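Aspartate aminotransferase, mitochondrial (PDB 4W5K) probably catalyses, as a homodimer, the reversible pyridoxal-phosphate-dependent transfer of an amino group between L-aspartate and 2-oxoglutarate. Local coordinates at residues A[158-163]-A[193-198]; A[145-150]-A[184-189]; A[197-202]-A[232-237]; A[170-175]-A[205-210]. The protein carries 1 engineered substitution. All coordinates share one frame; numbering follows the deposited sequence.

Contact 4 is the core of the group: two neighbouring parallel strands of the large mixed sheet, tied by backbone hydrogen bonds and leading to the cofactor. Contacts 1 and 3 both use helix 189-201 and share Asp197 and Val198. Contact 1 packs this helix on helix 157-166 mainly through apolar side chains, with no hydrogen bond across, whereas contact 3, nearer the surface, joins its C-terminal end to a loop through a lysine-carbonyl bond and a methionine. Contact 2 is again buried, but there a tyrosine hydroxyl holds the loop that leads into the helix. It also meets contact 4, where Tyr145 OH bonds Leu174 O. D-malate binds near the start of helix 189-201, at His189 and Arg193.

Contact 1 (A[158-163]-A[193-198]); sequences AGMLEC and RQVCDV. With MLT (D-malate), chain D.
Leu161 fills the groove between Val195 and Val198, its CD2 methyl 3.8 Å from Val195 CA and 3.9 Å from Val198 CG2. CG stands beside the backbone N (chi1 -65°), which swings the isobutyl group across to helix 189-201 although the bond leaving CA does not aim there. Next to it Met160 is fully extended, so its slim, flexible thioether chain passes Val195 at about a right angle and lays CE 3.8 Å from Val195 CG2. Branched valines suit this place because they offer a short, stiff methyl surface close to the helix backbone. The two segments run nearly parallel, 12° apart, with axes 9.8 Å from each other. They belong to consecutive helices on one side of the mixed sheet in the large domain of this fold type I pyridoxal-phosphate enzyme, with strand 172-176 between them in sequence. Met160 also rests on Tyr145 and Tyr147 of strand 141-149, on the buried side. Toward solvent the packing thins: the other Leu161 methyl, CD1, meets Gln194 NE2 at 3.8 Å, and the exposed Gln194 side chain crosses Leu161 at about a right angle without any hydrogen bond between the segments. Farther round helix 189-201, Arg193 faces D-malate; the short approach of NH2 to O1 belongs to one of two modelled conformers and is therefore doubtful.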
loop_
_atom_site.group_PDB
_atom_site.type_symbol
_atom_site.label_atom_id
_atom_site.label_comp_id
_atom_site.label_asym_id
_atom_site.label_seq_id
_atom_site.Cartn_x
_atom_site.Cartn_y
_atom_site.Cartn_z
ATOM N N ALA A 158 0.123 10.637 36.851
ATOM C CA ALA A 158 1.271 10.403 37.743
ATOM C C ALA A 158 1.994 9.117 37.322
ATOM O O ALA A 158 3.234 9.059 37.278
ATOM C CB ALA A 158 0.826 10.325 39.184
ATOM N N GLY A 159 1.209 8.095 36.977
ATOM C CA GLY A 159 1.757 6.816 36.554
ATOM C C GLY A 159 2.498 6.927 35.238
ATOM O O GLY A 159 3.594 6.387 35.081
ATOM N N MET A 160 1.886 7.611 34.279
ATOM C CA MET A 160 2.528 7.869 32.990
ATOM C C MET A 160 3.873 8.570 33.159
ATOM O O MET A 160 4.897 8.124 32.613
ATOM C CB MET A 160 1.629 8.711 32.106
ATOM C CG MET A 160 2.222 8.972 30.737
ATOM S SD MET A 160 0.979 9.812 29.732
ATOM C CE MET A 160 1.830 9.928 28.163
ATOM N N LEU A 161 3.864 9.662 33.927
ATOM C CA LEU A 161 5.080 10.437 34.142
ATOM C C LEU A 161 6.172 9.598 34.810
ATOM O O LEU A 161 7.332 9.641 34.382
ATOM C CB LEU A 161 4.787 11.684 34.986
ATOM C CG LEU A 161 3.876 12.733 34.349
ATOM C CD1 LEU A 161 3.590 13.845 35.348
ATOM C CD2 LEU A 161 4.489 13.295 33.083
ATOM N N GLU A 162 5.816 8.790 35.805
ATOM C CA GLU A 162 6.815 7.976 36.496
ATOM C C GLU A 162 7.394 6.907 35.579
ATOM O O GLU A 162 8.587 6.619 35.626
ATOM C CB GLU A 162 6.237 7.301 37.744
ATOM C CG GLU A 162 7.335 6.697 38.614
ATOM C CD GLU A 162 6.850 5.639 39.590
ATOM O OE1 GLU A 162 5.629 5.408 39.682
ATOM O OE2 GLU A 162 7.706 5.034 40.268
ATOM N N CYS A 163 6.540 6.302 34.762
ATOM C CA CYS A 163 7.005 5.290 33.819
ATOM C C CYS A 163 7.981 5.904 32.820
ATOM O O CYS A 163 9.022 5.309 32.516
ATOM C CB CYS A 163 5.827 4.636 33.076
ATOM S SG CYS A 163 4.924 3.440 34.110
ATOM N N ARG A 193 2.226 19.101 28.527
ATOM C CA ARG A 193 3.404 19.907 28.798
ATOM C C ARG A 193 4.285 19.182 29.806
ATOM O O ARG A 193 5.516 19.160 29.664
ATOM C CB ARG A 193 3.020 21.309 29.293
ATOM C CG ARG A 193 2.734 22.256 28.128
ATOM C CD ARG A 193 2.416 23.671 28.580
ATOM N NE ARG A 193 1.030 23.800 29.013
ATOM C CZ ARG A 193 0.017 24.139 28.216
ATOM N NH1 ARG A 193 -1.219 24.235 28.717
ATOM N NH2 ARG A 193 0.232 24.398 26.933
ATOM N N GLN A 194 3.669 18.546 30.808
ATOM C CA GLN A 194 4.482 17.772 31.760
ATOM C C GLN A 194 5.136 16.555 31.100
ATOM O O GLN A 194 6.316 16.258 31.384
ATOM C CB GLN A 194 3.655 17.293 32.949
ATOM C CG GLN A 194 3.051 18.413 33.760
ATOM C CD GLN A 194 2.541 17.909 35.090
ATOM O OE1 GLN A 194 1.339 17.817 35.314
ATOM N NE2 GLN A 194 3.462 17.584 35.986
ATOM N N VAL A 195 4.366 15.850 30.262
ATOM C CA VAL A 195 4.849 14.651 29.549
ATOM C C VAL A 195 6.061 14.975 28.664
ATOM O O VAL A 195 7.095 14.288 28.694
ATOM C CB VAL A 195 3.729 14.032 28.674
ATOM C CG1 VAL A 195 4.294 13.008 27.680
ATOM C CG2 VAL A 195 2.655 13.391 29.539
ATOM N N CYS A 196 5.939 16.051 27.903
ATOM C CA CYS A 196 7.007 16.451 26.998
ATOM C C CYS A 196 8.260 16.873 27.759
ATOM O O CYS A 196 9.371 16.624 27.291
ATOM C CB CYS A 196 6.513 17.562 26.076
ATOM S SG CYS A 196 5.189 17.011 24.937
ATOM N N ASP A 197 8.111 17.481 28.936
ATOM C CA ASP A 197 9.291 17.823 29.730
ATOM C C ASP A 197 10.068 16.566 30.118
ATOM O O ASP A 197 11.300 16.569 30.137
ATOM C CB ASP A 197 8.916 18.620 30.993
ATOM C CG ASP A 197 8.630 20.089 30.694
ATOM O OD1 ASP A 197 8.994 20.560 29.593
ATOM O OD2 ASP A 197 8.039 20.782 31.555
ATOM N N VAL A 198 9.357 15.491 30.437
ATOM C CA VAL A 198 10.040 14.256 30.819
ATOM C C VAL A 198 10.746 13.662 29.599
ATOM O O VAL A 198 11.909 13.248 29.683
ATOM C CB VAL A 198 9.072 13.211 31.408
ATOM C CG1 VAL A 198 9.842 11.961 31.810
ATOM C CG2 VAL A 198 8.313 13.783 32.631
HETATM C C1 MLT D . -1.206 25.703 24.291
HETATM O O1 MLT D . -1.505 24.821 25.139
HETATM O O2 MLT D . -0.194 26.435 24.448
HETATM C C2 MLT D . -2.079 25.872 23.057
HETATM O O3 MLT D . -3.048 24.871 23.154
#

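Contact 2 (A[145-150]-A[184-189]); sequences YSYYDP and GVDPTH. With MLT (D-malate), chain D.
Chi1 values of -175° at Tyr147 and 179° at Tyr148 set each ring opposite its own backbone N, and both rings thereby reach across to Val185. The first tyrosine sits at the break in strand 141-149; the other segment is the end of the loop that leads from strand 172-176 into helix 189-201 of a beta-alpha-beta unit, a helix whose N-cap is Thr188, with OG1 on Asp191 N. Tyr147 OH donates a short hydrogen bond of 2.5 Å to Val185 O, approaching at a C=O...O angle of 143°. It thus satisfies a buried carbonyl of the loop. Beyond the hydroxyl, Pro187 CD lies 3.3 Å from Tyr147 OH, and the stiff proline ring crosses the tyrosine at about a right angle. Val185 is used from two directions, since its CG2 methyl meets the edge of the Tyr148 ring, in the ring plane, 4.0 Å from CD1. Leu155 packs on Tyr147, Val185 and Pro187, adding to the apolar surroundings of the bond. The loop ends at His189, which stacks with Tyr222 and Phe225 and turns its ring edge to D-malate, with ND1 2.6 Å from O3 and 3.2 Å from O1.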
loop_
_atom_site.group_PDB
_atom_site.type_symbol
_atom_site.label_atom_id
_atom_site.label_comp_id
_atom_site.label_asym_id
_atom_site.label_seq_id
_atom_site.Cartn_x
_atom_site.Cartn_y
_atom_site.Cartn_z
ATOM N N TYR A 145 3.519 1.636 29.271
ATOM C CA TYR A 145 3.582 2.622 30.359
ATOM C C TYR A 145 2.181 2.849 30.909
ATOM O O TYR A 145 1.191 2.734 30.183
ATOM C CB TYR A 145 4.200 3.962 29.915
ATOM C CG TYR A 145 3.573 4.675 28.719
ATOM C CD1 TYR A 145 2.375 5.377 28.837
ATOM C CD2 TYR A 145 4.218 4.701 27.486
ATOM C CE1 TYR A 145 1.818 6.058 27.746
ATOM C CE2 TYR A 145 3.668 5.378 26.389
ATOM C CZ TYR A 145 2.476 6.049 26.522
ATOM O OH TYR A 145 1.936 6.715 25.448
ATOM N N SER A 146 2.110 3.174 32.194
ATOM C CA SER A 146 0.843 3.474 32.831
ATOM C C SER A 146 0.139 4.603 32.098
ATOM O O SER A 146 0.760 5.600 31.719
ATOM C CB SER A 146 1.064 3.845 34.295
ATOM O OG SER A 146 1.668 2.785 35.017
ATOM N N TYR A 147 -1.158 4.444 31.874
ATOM C CA TYR A 147 -1.902 5.425 31.094
ATOM C C TYR A 147 -3.365 5.415 31.475
ATOM O O TYR A 147 -3.892 6.415 31.966
ATOM C CB TYR A 147 -1.752 5.163 29.576
ATOM C CG TYR A 147 -2.413 6.232 28.736
ATOM C CD1 TYR A 147 -1.782 7.450 28.509
ATOM C CD2 TYR A 147 -3.674 6.028 28.180
ATOM C CE1 TYR A 147 -2.385 8.440 27.752
ATOM C CE2 TYR A 147 -4.302 7.025 27.412
ATOM C CZ TYR A 147 -3.641 8.229 27.212
ATOM O OH TYR A 147 -4.203 9.226 26.453
ATOM N N TYR A 148 -4.028 4.284 31.262
ATOM C CA TYR A 148 -5.474 4.204 31.539
ATOM C C TYR A 148 -5.777 3.763 32.969
ATOM O O TYR A 148 -5.182 2.812 33.491
ATOM C CB TYR A 148 -6.141 3.249 30.544
ATOM C CG TYR A 148 -7.632 3.068 30.743
ATOM C CD1 TYR A 148 -8.530 4.055 30.356
ATOM C CD2 TYR A 148 -8.142 1.899 31.292
ATOM C CE1 TYR A 148 -9.902 3.884 30.523
ATOM C CE2 TYR A 148 -9.489 1.714 31.446
ATOM C CZ TYR A 148 -10.372 2.720 31.063
ATOM O OH TYR A 148 -11.737 2.557 31.236
ATOM N N ASP A 149 -6.708 4.476 33.599
ATOM C CA ASP A 149 -7.156 4.187 34.966
ATOM C C ASP A 149 -8.544 3.560 34.900
ATOM O O ASP A 149 -9.520 4.253 34.623
ATOM C CB ASP A 149 -7.169 5.484 35.785
ATOM C CG ASP A 149 -7.515 5.268 37.262
ATOM O OD1 ASP A 149 -8.133 4.240 37.613
ATOM O OD2 ASP A 149 -7.161 6.157 38.070
ATOM N N PRO A 150 -8.645 2.245 35.144
ATOM C CA PRO A 150 -9.944 1.585 34.964
ATOM C C PRO A 150 -10.972 1.992 36.043
ATOM O O PRO A 150 -12.176 1.869 35.797
ATOM C CB PRO A 150 -9.606 0.088 35.068
ATOM C CG PRO A 150 -8.083 -0.001 35.010
ATOM C CD PRO A 150 -7.601 1.302 35.583
ATOM N N GLY A 184 -10.521 6.653 24.326
ATOM C CA GLY A 184 -11.004 8.025 24.250
ATOM C C GLY A 184 -10.371 8.939 25.302
ATOM O O GLY A 184 -10.637 10.139 25.335
ATOM N N VAL A 185 -9.519 8.383 26.167
ATOM C CA VAL A 185 -8.922 9.177 27.251
ATOM C C VAL A 185 -7.716 9.977 26.745
ATOM O O VAL A 185 -6.734 9.372 26.298
ATOM C CB VAL A 185 -8.485 8.256 28.403
ATOM C CG1 VAL A 185 -7.631 9.021 29.468
ATOM C CG2 VAL A 185 -9.716 7.598 29.012
ATOM N N ASP A 186 -7.798 11.309 26.776
ATOM C CA ASP A 186 -6.719 12.192 26.296
ATOM C C ASP A 186 -6.176 13.067 27.430
ATOM O O ASP A 186 -6.948 13.683 28.156
ATOM C CB ASP A 186 -7.184 13.166 25.213
ATOM C CG ASP A 186 -7.467 12.512 23.885
ATOM O OD1 ASP A 186 -7.074 11.341 23.718
ATOM O OD2 ASP A 186 -8.074 13.212 23.029
ATOM N N PRO A 187 -4.852 13.190 27.529
ATOM C CA PRO A 187 -4.310 14.231 28.421
ATOM C C PRO A 187 -4.680 15.626 27.920
ATOM O O PRO A 187 -4.924 15.805 26.720
ATOM C CB PRO A 187 -2.789 14.004 28.355
ATOM C CG PRO A 187 -2.625 12.612 27.727
ATOM C CD PRO A 187 -3.792 12.494 26.781
ATOM N N THR A 188 -4.780 16.589 28.839
ATOM C CA THR A 188 -4.971 17.999 28.483
ATOM C C THR A 188 -3.666 18.574 27.964
ATOM O O THR A 188 -2.607 17.933 28.093
ATOM C CB THR A 188 -5.406 18.821 29.691
ATOM O OG1 THR A 188 -4.320 18.857 30.634
ATOM C CG2 THR A 188 -6.626 18.175 30.333
ATOM N N HIS A 189 -3.709 19.782 27.413
ATOM C CA HIS A 189 -2.453 20.412 27.016
ATOM C C HIS A 189 -1.530 20.658 28.216
ATOM O O HIS A 189 -0.317 20.503 28.063
ATOM C CB HIS A 189 -2.693 21.709 26.241
ATOM C CG HIS A 189 -3.240 21.466 24.864
ATOM N ND1 HIS A 189 -3.368 22.458 23.915
ATOM C CD2 HIS A 189 -3.691 20.331 24.290
ATOM C CE1 HIS A 189 -3.863 21.939 22.805
ATOM N NE2 HIS A 189 -4.056 20.647 23.001
HETATM C C1 MLT D . -1.206 25.703 24.291
HETATM O O1 MLT D . -1.505 24.821 25.139
HETATM O O2 MLT D . -0.194 26.435 24.448
HETATM C C2 MLT D . -2.079 25.872 23.057
HETATM O O3 MLT D . -3.048 24.871 23.154
#

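Contact 3 (A[197-202]-A[232-237]); sequences DVIKRR and DMVPNL
Lys200 and Met233 form the polar bridge of this contact, a hydrogen bond of 2.8 Å from Lys200 NZ to Met233 O. The lysine runs straight out from the helix as far as CE and then bends (chi4 68°), which turns the ammonium group back onto the carbonyl. NZ comes in at a C=O...N angle of 133° and 25° out of the carbonyl plane, while its own methylenes lie along the same oxygen, CG being 3.4 Å from Met233 O. A lysine suits this solvent-facing position, since its long chain can follow the loop and still present a donor at the end.

Contacts of the methionine come next. The Met233 chain bends at its last torsion and brings CE between two polar residues of the helix, 3.8 Å from Asp197 OD1 and 4.1 Å from Lys200 CD. A soft methyl group can lie against a carboxylate and a methylene chain alike; the Met233 side chain as a whole crosses that of Lys200 at about a right angle.

Purely apolar packing is confined to the inner side. Val234 CG1 lies 4.2 Å from Ile199 CG2 and 4.3 Å from Lys200 CA, so a compact branched residue lets the loop come close to the helix backbone.

Pro206 of strand 205-210 lies against both Ile199 and Val234. The contact therefore joins the C-terminal end of helix 189-201 to the connection between helix 225-230 and strand 238-242, while Arg201 reaches the other way in a salt bridge to Asp165 of helix 157-166.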
loop_
_atom_site.group_PDB
_atom_site.type_symbol
_atom_site.label_atom_id
_atom_site.label_comp_id
_atom_site.label_asym_id
_atom_site.label_seq_id
_atom_site.Cartn_x
_atom_site.Cartn_y
_atom_site.Cartn_z
ATOM N N ASP A 197 8.111 17.481 28.936
ATOM C CA ASP A 197 9.291 17.823 29.730
ATOM C C ASP A 197 10.068 16.566 30.118
ATOM O O ASP A 197 11.300 16.569 30.137
ATOM C CB ASP A 197 8.916 18.620 30.993
ATOM C CG ASP A 197 8.630 20.089 30.694
ATOM O OD1 ASP A 197 8.994 20.560 29.593
ATOM O OD2 ASP A 197 8.039 20.782 31.555
ATOM N N VAL A 198 9.357 15.491 30.437
ATOM C CA VAL A 198 10.040 14.256 30.819
ATOM C C VAL A 198 10.746 13.662 29.599
ATOM O O VAL A 198 11.909 13.248 29.683
ATOM C CB VAL A 198 9.072 13.211 31.408
ATOM C CG1 VAL A 198 9.842 11.961 31.810
ATOM C CG2 VAL A 198 8.313 13.783 32.631
ATOM N N ILE A 199 10.035 13.625 28.473
ATOM C CA ILE A 199 10.593 13.095 27.220
ATOM C C ILE A 199 11.889 13.843 26.875
ATOM O O ILE A 199 12.921 13.223 26.524
ATOM C CB ILE A 199 9.552 13.195 26.067
ATOM C CG1 ILE A 199 8.448 12.147 26.279
ATOM C CG2 ILE A 199 10.223 13.023 24.702
ATOM C CD1 ILE A 199 7.260 12.210 25.277
ATOM N N LYS A 200 11.873 15.168 26.993
ATOM C CA LYS A 200 13.087 15.935 26.684
ATOM C C LYS A 200 14.227 15.619 27.647
ATOM O O LYS A 200 15.361 15.363 27.213
ATOM C CB LYS A 200 12.812 17.437 26.692
ATOM C CG LYS A 200 14.037 18.301 26.380
ATOM C CD LYS A 200 13.691 19.781 26.478
ATOM C CE LYS A 200 14.893 20.685 26.195
ATOM N NZ LYS A 200 15.331 20.603 24.757
ATOM N N ARG A 201 13.926 15.629 28.947
ATOM C CA ARG A 201 14.946 15.416 29.980
ATOM C C ARG A 201 15.589 14.031 29.918
ATOM O O ARG A 201 16.795 13.874 30.185
ATOM C CB ARG A 201 14.341 15.639 31.369
ATOM C CG ARG A 201 15.287 15.288 32.519
ATOM C CD ARG A 201 14.808 15.875 33.843
ATOM N NE ARG A 201 13.405 15.572 34.102
ATOM C CZ ARG A 201 12.960 14.396 34.536
ATOM N NH1 ARG A 201 13.818 13.402 34.766
ATOM N NH2 ARG A 201 11.657 14.217 34.742
ATOM N N ARG A 202 14.790 13.025 29.587
ATOM C CA ARG A 202 15.298 11.654 29.512
ATOM C C ARG A 202 15.868 11.321 28.133
ATOM O O ARG A 202 16.277 10.179 27.888
ATOM C CB ARG A 202 14.190 10.661 29.873
ATOM C CG ARG A 202 13.729 10.758 31.346
ATOM C CD ARG A 202 14.861 10.354 32.286
ATOM N NE ARG A 202 15.030 8.900 32.350
ATOM C CZ ARG A 202 16.163 8.281 32.670
ATOM N NH1 ARG A 202 17.273 8.976 32.934
ATOM N NH2 ARG A 202 16.193 6.954 32.709
ATOM N N ASP A 232 10.161 21.250 18.632
ATOM C CA ASP A 232 11.223 22.175 19.065
ATOM C C ASP A 232 12.005 21.706 20.295
ATOM O O ASP A 232 12.967 22.357 20.701
ATOM C CB ASP A 232 10.650 23.568 19.379
ATOM C CG ASP A 232 9.293 23.815 18.734
ATOM O OD1 ASP A 232 8.271 23.434 19.347
ATOM O OD2 ASP A 232 9.246 24.401 17.624
ATOM N N MET A 233 11.595 20.595 20.898
ATOM C CA MET A 233 12.138 20.196 22.197
ATOM C C MET A 233 13.154 19.066 22.130
ATOM O O MET A 233 13.959 18.883 23.050
ATOM C CB MET A 233 10.995 19.772 23.113
ATOM C CG MET A 233 10.026 20.873 23.399
ATOM S SD MET A 233 8.703 20.251 24.456
ATOM C CE MET A 233 9.633 19.947 25.947
ATOM N N VAL A 234 13.085 18.291 21.055
ATOM C CA VAL A 234 13.900 17.091 20.913
ATOM C C VAL A 234 14.588 17.085 19.540
ATOM O O VAL A 234 14.089 17.695 18.598
ATOM C CB VAL A 234 13.038 15.804 21.087
ATOM C CG1 VAL A 234 12.349 15.792 22.458
ATOM C CG2 VAL A 234 11.992 15.660 19.951
ATOM N N PRO A 235 15.740 16.407 19.439
ATOM C CA PRO A 235 16.509 16.258 18.191
ATOM C C PRO A 235 15.713 15.542 17.097
ATOM O O PRO A 235 15.720 15.991 15.954
ATOM C CB PRO A 235 17.721 15.425 18.616
ATOM C CG PRO A 235 17.861 15.700 20.082
ATOM C CD PRO A 235 16.458 15.843 20.592
ATOM N N ASN A 236 15.038 14.453 17.444
ATOM C CA ASN A 236 14.230 13.713 16.475
ATOM C C ASN A 236 12.841 13.425 17.009
ATOM O O ASN A 236 12.703 12.829 18.085
ATOM C CB ASN A 236 14.892 12.377 16.100
ATOM C CG ASN A 236 16.299 12.541 15.574
ATOM O OD1 ASN A 236 17.276 12.318 16.294
ATOM N ND2 ASN A 236 16.416 12.932 14.318
ATOM N N LEU A 237 11.828 13.838 16.240
ATOM C CA LEU A 237 10.427 13.496 16.452
ATOM C C LEU A 237 9.873 12.741 15.232
ATOM O O LEU A 237 10.162 13.118 14.103
ATOM C CB LEU A 237 9.604 14.767 16.692
ATOM C CG LEU A 237 8.093 14.698 16.416
ATOM C CD1 LEU A 237 7.382 13.945 17.553
ATOM C CD2 LEU A 237 7.503 16.114 16.271
#

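Contact 4 (A[170-175]-A[205-210]); sequences GSVILV and IPFVDM. With PLP (pyridoxal-5'-phosphate), chain C.
Val172 and Phe207 lie side by side and point the same way, with Val172 CG1 at the edge of the phenyl ring and 4.2 Å from Phe207 CB. Leu174 shares this face of the sheet, its CD1 also 4.2 Å from Phe207 CB, and Ile205 continues the row, folding its CD1 back to 3.5 Å from Gly170 O. On the other face Val175 and Val208 meet methyl to methyl, CG2 to CG2 at 3.9 Å, beside Ile173 and Pro206. Beta-branched valine and isoleucine favour the extended backbone, and their apolar methyls suit two largely buried faces.

The strands are parallel, their segment axes 25° apart, and form the paired strands of a beta-alpha-beta crossover through helix 189-201. Five backbone bonds lace them together. Ile205 and Phe207 each give their N-H to, and return their C=O to, the neighbouring strand; Phe207 N to Ile173 O, at 2.8 Å, is almost straight at 176°. Pro206, with no N-H to give, breaks none of the five, because its nitrogen is turned to the other neighbour, where CD packs near Asn236 O; its carbonyl is bonded to Ile238.

The last rung, Asp209 N to Val175 O at 2.9 Å, fixes the backbone of the residue that meets the cofactor. With CG opposite its backbone N (chi1 -178°), Asp209 brings OD2 to 2.6 Å from N1 of pyridoxal phosphate, and His131 NE2 bonds the same oxygen as a second-shell support. Such a carboxylate facing the pyridine nitrogen is, in class I aminotransferases, expected to favour the protonated ring and so its action as an electron sink.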
loop_
_atom_site.group_PDB
_atom_site.type_symbol
_atom_site.label_atom_id
_atom_site.label_comp_id
_atom_site.label_asym_id
_atom_site.label_seq_id
_atom_site.Cartn_x
_atom_site.Cartn_y
_atom_site.Cartn_z
ATOM N N GLY A 170 16.888 7.497 26.170
ATOM C CA GLY A 170 16.865 7.180 24.754
ATOM C C GLY A 170 15.857 6.121 24.379
ATOM O O GLY A 170 16.031 5.401 23.401
ATOM N N SER A 171 14.773 6.026 25.141
ATOM C CA SER A 171 13.705 5.109 24.762
ATOM C C SER A 171 12.803 5.736 23.699
ATOM O O SER A 171 12.588 6.955 23.672
ATOM C CB SER A 171 12.875 4.700 25.991
ATOM O OG SER A 171 13.642 3.915 26.896
ATOM N N VAL A 172 12.271 4.907 22.807
ATOM C CA VAL A 172 11.257 5.383 21.870
ATOM C C VAL A 172 9.884 5.347 22.581
ATOM O O VAL A 172 9.510 4.322 23.169
ATOM C CB VAL A 172 11.247 4.544 20.583
ATOM C CG1 VAL A 172 10.161 5.034 19.626
ATOM C CG2 VAL A 172 12.638 4.600 19.930
ATOM N N ILE A 173 9.149 6.456 22.545
ATOM C CA ILE A 173 7.899 6.561 23.302
ATOM C C ILE A 173 6.759 6.854 22.349
ATOM O O ILE A 173 6.716 7.930 21.756
ATOM C CB ILE A 173 7.951 7.688 24.350
ATOM C CG1 ILE A 173 9.199 7.569 25.250
ATOM C CG2 ILE A 173 6.650 7.731 25.200
ATOM C CD1 ILE A 173 9.209 6.355 26.189
ATOM N N LEU A 174 5.870 5.878 22.196
ATOM C CA LEU A 174 4.681 5.993 21.345
ATOM C C LEU A 174 3.554 6.719 22.082
ATOM O O LEU A 174 3.177 6.283 23.165
ATOM C CB LEU A 174 4.209 4.600 20.939
ATOM C CG LEU A 174 3.020 4.475 19.985
ATOM C CD1 LEU A 174 3.398 5.092 18.643
ATOM C CD2 LEU A 174 2.706 2.991 19.820
ATOM N N VAL A 175 3.030 7.795 21.497
ATOM C CA VAL A 175 1.914 8.530 22.123
ATOM C C VAL A 175 0.835 8.802 21.079
ATOM O O VAL A 175 1.154 9.043 19.913
ATOM C CB VAL A 175 2.365 9.873 22.762
ATOM C CG1 VAL A 175 3.369 9.642 23.916
ATOM C CG2 VAL A 175 2.928 10.850 21.707
ATOM N N ILE A 205 12.818 9.482 22.448
ATOM C CA ILE A 205 12.453 9.762 21.062
ATOM C C ILE A 205 10.947 9.584 20.916
ATOM O O ILE A 205 10.452 8.460 20.968
ATOM C CB ILE A 205 13.201 8.822 20.071
ATOM C CG1 ILE A 205 14.727 8.965 20.215
ATOM C CG2 ILE A 205 12.787 9.117 18.638
ATOM C CD1 ILE A 205 15.348 8.070 21.284
ATOM N N PRO A 206 10.199 10.695 20.776
ATOM C CA PRO A 206 8.738 10.603 20.674
ATOM C C PRO A 206 8.281 10.137 19.302
ATOM O O PRO A 206 8.770 10.668 18.304
ATOM C CB PRO A 206 8.274 12.034 20.917
ATOM C CG PRO A 206 9.444 12.873 20.494
ATOM C CD PRO A 206 10.664 12.095 20.853
ATOM N N PHE A 207 7.374 9.160 19.286
ATOM C CA PHE A 207 6.743 8.647 18.047
ATOM C C PHE A 207 5.254 8.946 18.204
ATOM O O PHE A 207 4.550 8.269 18.949
ATOM C CB PHE A 207 7.017 7.144 17.906
ATOM C CG PHE A 207 6.869 6.589 16.502
ATOM C CD1 PHE A 207 5.848 6.992 15.660
ATOM C CD2 PHE A 207 7.802 5.649 16.044
ATOM C CE1 PHE A 207 5.725 6.453 14.360
ATOM C CE2 PHE A 207 7.702 5.086 14.739
ATOM C CZ PHE A 207 6.659 5.497 13.893
ATOM N N VAL A 208 4.800 9.985 17.524
ATOM C CA VAL A 208 3.404 10.457 17.633
ATOM C C VAL A 208 2.525 9.762 16.607
ATOM O O VAL A 208 2.777 9.848 15.405
ATOM C CB VAL A 208 3.325 11.951 17.426
ATOM C CG1 VAL A 208 1.823 12.432 17.447
ATOM C CG2 VAL A 208 4.098 12.655 18.501
ATOM N N ASP A 209 1.520 9.037 17.079
ATOM C CA ASP A 209 0.480 8.504 16.200
ATOM C C ASP A 209 -0.650 9.535 16.191
ATOM O O ASP A 209 -1.358 9.711 17.189
ATOM C CB ASP A 209 0.003 7.122 16.691
ATOM C CG ASP A 209 -1.054 6.495 15.771
ATOM O OD1 ASP A 209 -1.610 7.209 14.915
ATOM O OD2 ASP A 209 -1.333 5.281 15.907
ATOM N N MET A 210 -0.765 10.267 15.084
ATOM C CA MET A 210 -1.795 11.306 14.944
ATOM C C MET A 210 -2.808 10.871 13.895
ATOM O O MET A 210 -2.694 11.231 12.710
ATOM C CB MET A 210 -1.183 12.658 14.544
ATOM C CG MET A 210 -2.246 13.791 14.554
ATOM S SD MET A 210 -1.560 15.446 14.426
ATOM C CE MET A 210 -0.916 15.404 12.761
HETATM N N1 PLP C . -3.494 4.540 14.662
HETATM C C2 PLP C . -4.675 4.702 15.347
HETATM C C2A PLP C . -4.610 5.177 16.763
HETATM C C3 PLP C . -5.897 4.429 14.733
HETATM O O3 PLP C . -7.083 4.566 15.402
HETATM C C4 PLP C . -5.922 3.996 13.414
HETATM C C4A PLP C . -7.251 3.934 12.714
HETATM O O4A PLP C . -8.005 2.987 12.955
HETATM C C5 PLP C . -4.727 3.832 12.716
HETATM C C6 PLP C . -3.514 4.123 13.343
HETATM C C5A PLP C . -4.725 3.331 11.280
HETATM O O4P PLP C . -5.114 4.346 10.397
HETATM P P PLP C . -5.072 4.154 8.852
HETATM O O1P PLP C . -6.384 3.630 8.350
HETATM O O2P PLP C . -3.952 3.214 8.483
HETATM O O3P PLP C . -4.809 5.539 8.308
#